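Local coordinates for putative lipoprotein (Bacteroides fragilis, PDB 3QNK), which is of uncertain function but, as a SusD-family lipoprotein, probably takes part in binding and uptake of glycans at the outer membrane, at residues Lys441-Glu446 against Arg458-Gly463; Ser12-Glu17 against Glu92-Ser97. All blocks are in the same frame, centred on the assembly; numbering follows the deposited sequence.

Contact 1: Lys441-Glu446 against Arg458-Gly463; sequences KERRIE and RRWKIG
Arg443, in the last turn of helix 432-446, meets Arg459 and Trp460 at the C-terminal end of helix 453-460. The first segment is helical throughout, with Ile445 N bonded to Lys441 O and Glu446 N to Glu442 O. The second unwinds: Lys461, with positive phi (57°), is the C-prime residue of a Schellman motif in which Ile462 N reaches back to Val457 O, while the bond from Lys461 N to Arg458 O is weak. Ile462 is then the N-cap of helix 463-466. Only side chains span the gap. Arg443 is extended, its CG trans to the backbone N (chi1 -155°), and its CD lies 3.8 Å from CZ2 of Trp460, at the benzo end of the indole. Arg459 crosses it nearly at a right angle and places NH2 over one guanidinium face of Arg443, 3.3 Å from NE; the two planes are 76° apart. Both atoms are donors, so no hydrogen bond forms. Glu400 accepts from both Arg459 NH1 and Trp460 NE1, and Asp456 pairs with Arg459 NE; these carboxylates probably offset the close like charges. Arg443 NH2 donates to Asn397. Helix 181-194 borders the pair, with Leu193 touching both arginines, and helix 391-405 supplies Leu396 against Arg443, setting the contact between the successive helices 432-446 and 453-460 within the alpha-helical framework of the SusD fold.

Contact 2: Ser12-Glu17 against Glu92-Ser97; sequences SFWSDE and ERIGTS
Trp14 and Arg93 make the main apolar contact, a CH-pi interaction in which CB of Arg93 sits 3.3 Å from the centroid of the indole's five-membered ring and 9° off its normal. Bends at chi2 and chi3 fold the rest of the arginine back past the pyrrole rim, bringing CD to 3.5 Å from Trp14 NE1; the guanidinium is steeply inclined to the indole, at 67°. Phe13 CD1 lies over the opposite face, and Ile94 CD1 approaches Trp14 CZ3 at 4.2 Å. Among polar contacts, Ser97 OG donates to Trp14 O over 3.0 Å, meeting the carbonyl oxygen almost end-on (C=O...O angle 175°). Ser97 CA adds a CH...O contact to the same oxygen. Within the segments, Ser15 OG bonds to Ser12 O and Thr96 OG1 to Arg93 O. Asp16 N-caps helix 17-29 through Leu19 N, and Asp6 accepts from Trp14 NE1. The loop leading into helix 17-29 is thus laid against the C-terminal end of helix 76-93, in the N-terminal part of this SusD-family protein. The tryptophan is fixed by both kinds of force: its ring is sandwiched between Phe13 and the aliphatic part of Arg93, while its carbonyl and indole N-H each have a hydrogen-bond partner.

The two contacts lie on opposite sides of the chain's centre, with centres about 44 Å and nearest atoms about 29 Å apart, and they share no helix. Contact 1, its centre about 13 Å from the chain centre, joins two successive helices of the SusD family region; contact 2, about 35 Å out, ties the loop leading into helix 17-29 to the end of helix 76-93. Although far from the centre, contact 2 is the more buried and the more extensive, 258 against 139 Å², and has a hydrogen bond across it. Contact 1 is only partly buried and has none, its charged groups paired mainly with surrounding helices. In both, an arginine's aliphatic chain packs against a tryptophan.

Contact 1: Lys441-Glu446 against Arg458-Gly463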
loop_
_atom_site.group_PDB
_atom_site.type_symbol
_atom_site.label_atom_id
_atom_site.label_comp_id
_atom_site.label_asym_id
_atom_site.label_seq_id
_atom_site.Cartn_x
_atom_site.Cartn_y
_atom_site.Cartn_z
ATOM N N LYS B 441 28.290 19.196 13.346
ATOM C CA LYS B 441 28.713 18.066 14.167
ATOM C C LYS B 441 27.751 17.941 15.395
ATOM O O LYS B 441 27.277 16.831 15.674
ATOM C CB LYS B 441 30.202 18.185 14.582
ATOM N N GLU B 442 27.411 19.073 16.065
ATOM C CA GLU B 442 26.478 19.053 17.202
ATOM C C GLU B 442 25.113 18.521 16.807
ATOM O O GLU B 442 24.490 17.774 17.566
ATOM C CB GLU B 442 26.305 20.448 17.854
ATOM C CG GLU B 442 27.329 20.729 18.937
ATOM C CD GLU B 442 27.369 19.750 20.092
ATOM O OE1 GLU B 442 26.289 19.373 20.605
ATOM O OE2 GLU B 442 28.492 19.342 20.471
ATOM N N ARG B 443 24.645 18.920 15.634
ATOM C CA ARG B 443 23.363 18.475 15.123
ATOM C C ARG B 443 23.348 16.954 14.945
ATOM O O ARG B 443 22.349 16.295 15.249
ATOM C CB ARG B 443 23.062 19.161 13.786
ATOM C CG ARG B 443 21.574 19.211 13.562
ATOM C CD ARG B 443 21.188 19.561 12.152
ATOM N NE ARG B 443 19.735 19.524 12.070
ATOM C CZ ARG B 443 18.948 20.573 12.259
ATOM N NH1 ARG B 443 19.474 21.777 12.481
ATOM N NH2 ARG B 443 17.634 20.439 12.194
ATOM N N ARG B 444 24.462 16.405 14.452
ATOM C CA ARG B 444 24.576 14.991 14.198
ATOM C C ARG B 444 24.436 14.200 15.501
ATOM O O ARG B 444 23.707 13.217 15.522
ATOM C CB ARG B 444 25.895 14.666 13.482
ATOM C CG ARG B 444 25.990 13.183 13.174
ATOM C CD ARG B 444 27.353 12.779 12.740
ATOM N NE ARG B 444 27.344 11.393 12.292
ATOM C CZ ARG B 444 28.385 10.777 11.754
ATOM N NH1 ARG B 444 29.538 11.413 11.611
ATOM N NH2 ARG B 444 28.287 9.516 11.373
ATOM N N ILE B 445 25.110 14.628 16.572
ATOM C CA ILE B 445 25.090 13.952 17.858
ATOM C C ILE B 445 23.737 14.144 18.544
ATOM O O ILE B 445 23.174 13.193 19.111
ATOM C CB ILE B 445 26.255 14.458 18.731
ATOM C CG1 ILE B 445 27.627 14.156 18.090
ATOM C CG2 ILE B 445 26.174 13.940 20.169
ATOM C CD1 ILE B 445 27.970 12.630 17.854
ATOM N N GLU B 446 23.208 15.366 18.484
ATOM C CA GLU B 446 21.941 15.677 19.111
ATOM C C GLU B 446 20.804 14.880 18.533
ATOM O O GLU B 446 19.955 14.358 19.278
ATOM C CB GLU B 446 21.616 17.178 18.985
ATOM C CG GLU B 446 20.485 17.642 19.908
ATOM C CD GLU B 446 20.723 17.407 21.390
ATOM O OE1 GLU B 446 21.891 17.241 21.799
ATOM O OE2 GLU B 446 19.732 17.319 22.140
ATOM N N ARG B 458 21.965 15.365 2.723
ATOM C CA ARG B 458 21.317 15.756 1.464
ATOM C C ARG B 458 21.298 17.251 1.292
ATOM O O ARG B 458 21.667 17.760 0.214
ATOM C CB ARG B 458 19.874 15.213 1.471
ATOM C CG ARG B 458 19.056 15.547 0.256
ATOM C CD ARG B 458 17.851 14.623 0.186
ATOM N NE ARG B 458 18.118 13.403 -0.564
ATOM C CZ ARG B 458 17.158 12.618 -1.030
ATOM N NH1 ARG B 458 15.885 12.927 -0.823
ATOM N NH2 ARG B 458 17.463 11.528 -1.727
ATOM N N ARG B 459 20.844 17.968 2.343
ATOM C CA ARG B 459 20.716 19.425 2.299
ATOM C C ARG B 459 22.081 20.108 2.393
ATOM O O ARG B 459 22.304 21.094 1.693
ATOM C CB ARG B 459 19.728 19.953 3.342
ATOM C CG ARG B 459 20.156 19.804 4.783
ATOM C CD ARG B 459 18.999 20.131 5.674
ATOM N NE ARG B 459 19.376 20.013 7.074
ATOM C CZ ARG B 459 19.905 20.993 7.784
ATOM N NH1 ARG B 459 20.110 22.186 7.237
ATOM N NH2 ARG B 459 20.231 20.796 9.046
ATOM N N TRP B 460 23.004 19.570 3.201
ATOM C CA TRP B 460 24.363 20.093 3.305
ATOM C C TRP B 460 25.205 19.690 2.118
ATOM O O TRP B 460 26.299 20.230 1.938
ATOM C CB TRP B 460 25.051 19.591 4.575
ATOM C CG TRP B 460 24.457 20.130 5.835
ATOM C CD1 TRP B 460 23.808 21.315 5.999
ATOM C CD2 TRP B 460 24.507 19.514 7.121
ATOM N NE1 TRP B 460 23.415 21.457 7.302
ATOM C CE2 TRP B 460 23.840 20.374 8.020
ATOM C CE3 TRP B 460 25.039 18.301 7.600
ATOM C CZ2 TRP B 460 23.675 20.066 9.367
ATOM C CZ3 TRP B 460 24.885 17.993 8.941
ATOM C CH2 TRP B 460 24.221 18.877 9.812
ATOM N N LYS B 461 24.712 18.719 1.320
ATOM C CA LYS B 461 25.380 18.191 0.142
ATOM C C LYS B 461 26.775 17.639 0.534
ATOM O O LYS B 461 27.781 18.118 0.035
ATOM C CB LYS B 461 25.437 19.216 -1.019
ATOM C CG LYS B 461 24.066 19.490 -1.616
ATOM C CD LYS B 461 24.138 20.041 -3.044
ATOM C CE LYS B 461 22.789 20.396 -3.679
ATOM N NZ LYS B 461 21.820 19.253 -3.743
ATOM N N ILE B 462 26.806 16.645 1.464
ATOM C CA ILE B 462 28.031 15.995 1.962
ATOM C C ILE B 462 27.976 14.446 1.762
ATOM O O ILE B 462 28.612 13.689 2.519
ATOM C CB ILE B 462 28.360 16.374 3.426
ATOM C CG1 ILE B 462 27.248 15.961 4.406
ATOM C CG2 ILE B 462 28.723 17.850 3.544
ATOM C CD1 ILE B 462 27.658 15.847 5.851
ATOM N N GLY B 463 27.255 14.014 0.718
ATOM C CA GLY B 463 27.114 12.614 0.352
ATOM C C GLY B 463 28.419 11.905 0.039
ATOM O O GLY B 463 28.681 10.812 0.576
#

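Contact 2: Ser12-Glu17 against Glu92-Ser97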
loop_
_atom_site.group_PDB
_atom_site.type_symbol
_atom_site.label_atom_id
_atom_site.label_comp_id
_atom_site.label_asym_id
_atom_site.label_seq_id
_atom_site.Cartn_x
_atom_site.Cartn_y
_atom_site.Cartn_z
ATOM N N SER B 12 -25.029 13.598 6.153
ATOM C CA SER B 12 -25.227 14.472 7.323
ATOM C C SER B 12 -24.020 14.367 8.271
ATOM O O SER B 12 -24.149 14.649 9.461
ATOM C CB SER B 12 -26.516 14.113 8.069
ATOM N N PHE B 13 -22.839 13.999 7.737
ATOM C CA PHE B 13 -21.607 13.786 8.503
ATOM C C PHE B 13 -20.951 15.080 8.961
ATOM O O PHE B 13 -20.483 15.153 10.104
ATOM C CB PHE B 13 -20.606 12.989 7.653
ATOM C CG PHE B 13 -19.198 12.858 8.194
ATOM C CD1 PHE B 13 -18.286 13.899 8.072
ATOM C CD2 PHE B 13 -18.756 11.662 8.745
ATOM C CE1 PHE B 13 -16.986 13.766 8.557
ATOM C CE2 PHE B 13 -17.443 11.524 9.199
ATOM C CZ PHE B 13 -16.574 12.576 9.105
ATOM N N TRP B 14 -20.828 16.067 8.048
ATOM C CA TRP B 14 -20.100 17.311 8.322
ATOM C C TRP B 14 -20.858 18.240 9.264
ATOM O O TRP B 14 -20.293 19.226 9.737
ATOM C CB TRP B 14 -19.682 18.017 7.025
ATOM C CG TRP B 14 -18.614 17.236 6.314
ATOM C CD1 TRP B 14 -18.793 16.315 5.325
ATOM C CD2 TRP B 14 -17.233 17.162 6.684
ATOM N NE1 TRP B 14 -17.602 15.705 5.020
ATOM C CE2 TRP B 14 -16.621 16.213 5.828
ATOM C CE3 TRP B 14 -16.436 17.845 7.629
ATOM C CZ2 TRP B 14 -15.249 15.958 5.858
ATOM C CZ3 TRP B 14 -15.082 17.571 7.672
ATOM C CH2 TRP B 14 -14.501 16.638 6.792
ATOM N N SER B 15 -22.094 17.875 9.607
ATOM C CA SER B 15 -22.894 18.633 10.554
ATOM C C SER B 15 -22.549 18.176 11.981
ATOM O O SER B 15 -22.387 19.023 12.863
ATOM C CB SER B 15 -24.380 18.466 10.260
ATOM O OG SER B 15 -24.744 17.097 10.214
ATOM N N ASP B 16 -22.403 16.836 12.186
ATOM C CA ASP B 16 -22.089 16.185 13.461
ATOM C C ASP B 16 -20.639 16.514 13.905
ATOM O O ASP B 16 -19.677 16.134 13.228
ATOM C CB ASP B 16 -22.312 14.664 13.331
ATOM C CG ASP B 16 -22.252 13.863 14.627
ATOM O OD1 ASP B 16 -21.297 14.068 15.408
ATOM O OD2 ASP B 16 -23.097 12.949 14.803
ATOM N N GLU B 17 -20.507 17.214 15.052
ATOM C CA GLU B 17 -19.235 17.639 15.642
ATOM C C GLU B 17 -18.355 16.446 16.024
ATOM O O GLU B 17 -17.126 16.511 15.864
ATOM C CB GLU B 17 -19.471 18.539 16.866
ATOM N N GLU B 92 -12.577 21.093 1.716
ATOM C CA GLU B 92 -13.731 21.240 0.831
ATOM C C GLU B 92 -15.058 21.231 1.581
ATOM O O GLU B 92 -15.959 21.996 1.232
ATOM C CB GLU B 92 -13.777 20.109 -0.222
ATOM C CG GLU B 92 -12.769 20.233 -1.356
ATOM C CD GLU B 92 -12.765 19.133 -2.405
ATOM O OE1 GLU B 92 -13.397 18.072 -2.185
ATOM O OE2 GLU B 92 -12.112 19.337 -3.455
ATOM N N ARG B 93 -15.202 20.351 2.580
ATOM C CA ARG B 93 -16.485 20.139 3.251
ATOM C C ARG B 93 -16.659 20.873 4.594
ATOM O O ARG B 93 -17.798 20.948 5.069
ATOM C CB ARG B 93 -16.715 18.628 3.461
ATOM C CG ARG B 93 -16.621 17.767 2.184
ATOM C CD ARG B 93 -17.926 17.084 1.848
ATOM N NE ARG B 93 -18.988 18.066 1.641
ATOM C CZ ARG B 93 -20.281 17.853 1.858
ATOM N NH1 ARG B 93 -20.704 16.671 2.295
ATOM N NH2 ARG B 93 -21.163 18.822 1.645
ATOM N N ILE B 94 -15.571 21.430 5.189
ATOM C CA ILE B 94 -15.641 22.101 6.494
ATOM C C ILE B 94 -16.445 23.428 6.435
ATOM O O ILE B 94 -17.078 23.774 7.431
ATOM C CB ILE B 94 -14.247 22.281 7.175
ATOM C CG1 ILE B 94 -14.347 22.512 8.692
ATOM C CG2 ILE B 94 -13.368 23.335 6.502
ATOM C CD1 ILE B 94 -15.001 21.384 9.546
ATOM N N GLY B 95 -16.447 24.124 5.296
ATOM C CA GLY B 95 -17.188 25.381 5.140
ATOM C C GLY B 95 -18.685 25.294 5.402
ATOM O O GLY B 95 -19.279 26.192 6.013
ATOM N N THR B 96 -19.291 24.184 4.967
ATOM C CA THR B 96 -20.713 23.866 5.126
ATOM C C THR B 96 -21.027 23.298 6.538
ATOM O O THR B 96 -22.207 23.108 6.861
ATOM C CB THR B 96 -21.140 22.858 4.037
ATOM O OG1 THR B 96 -20.279 21.705 4.069
ATOM C CG2 THR B 96 -21.167 23.474 2.644
ATOM N N SER B 97 -19.980 23.005 7.358
ATOM C CA SER B 97 -20.119 22.442 8.708
ATOM C C SER B 97 -20.860 23.410 9.649
ATOM O O SER B 97 -20.654 24.630 9.584
ATOM C CB SER B 97 -18.760 22.059 9.291
ATOM O OG SER B 97 -18.859 21.693 10.658
#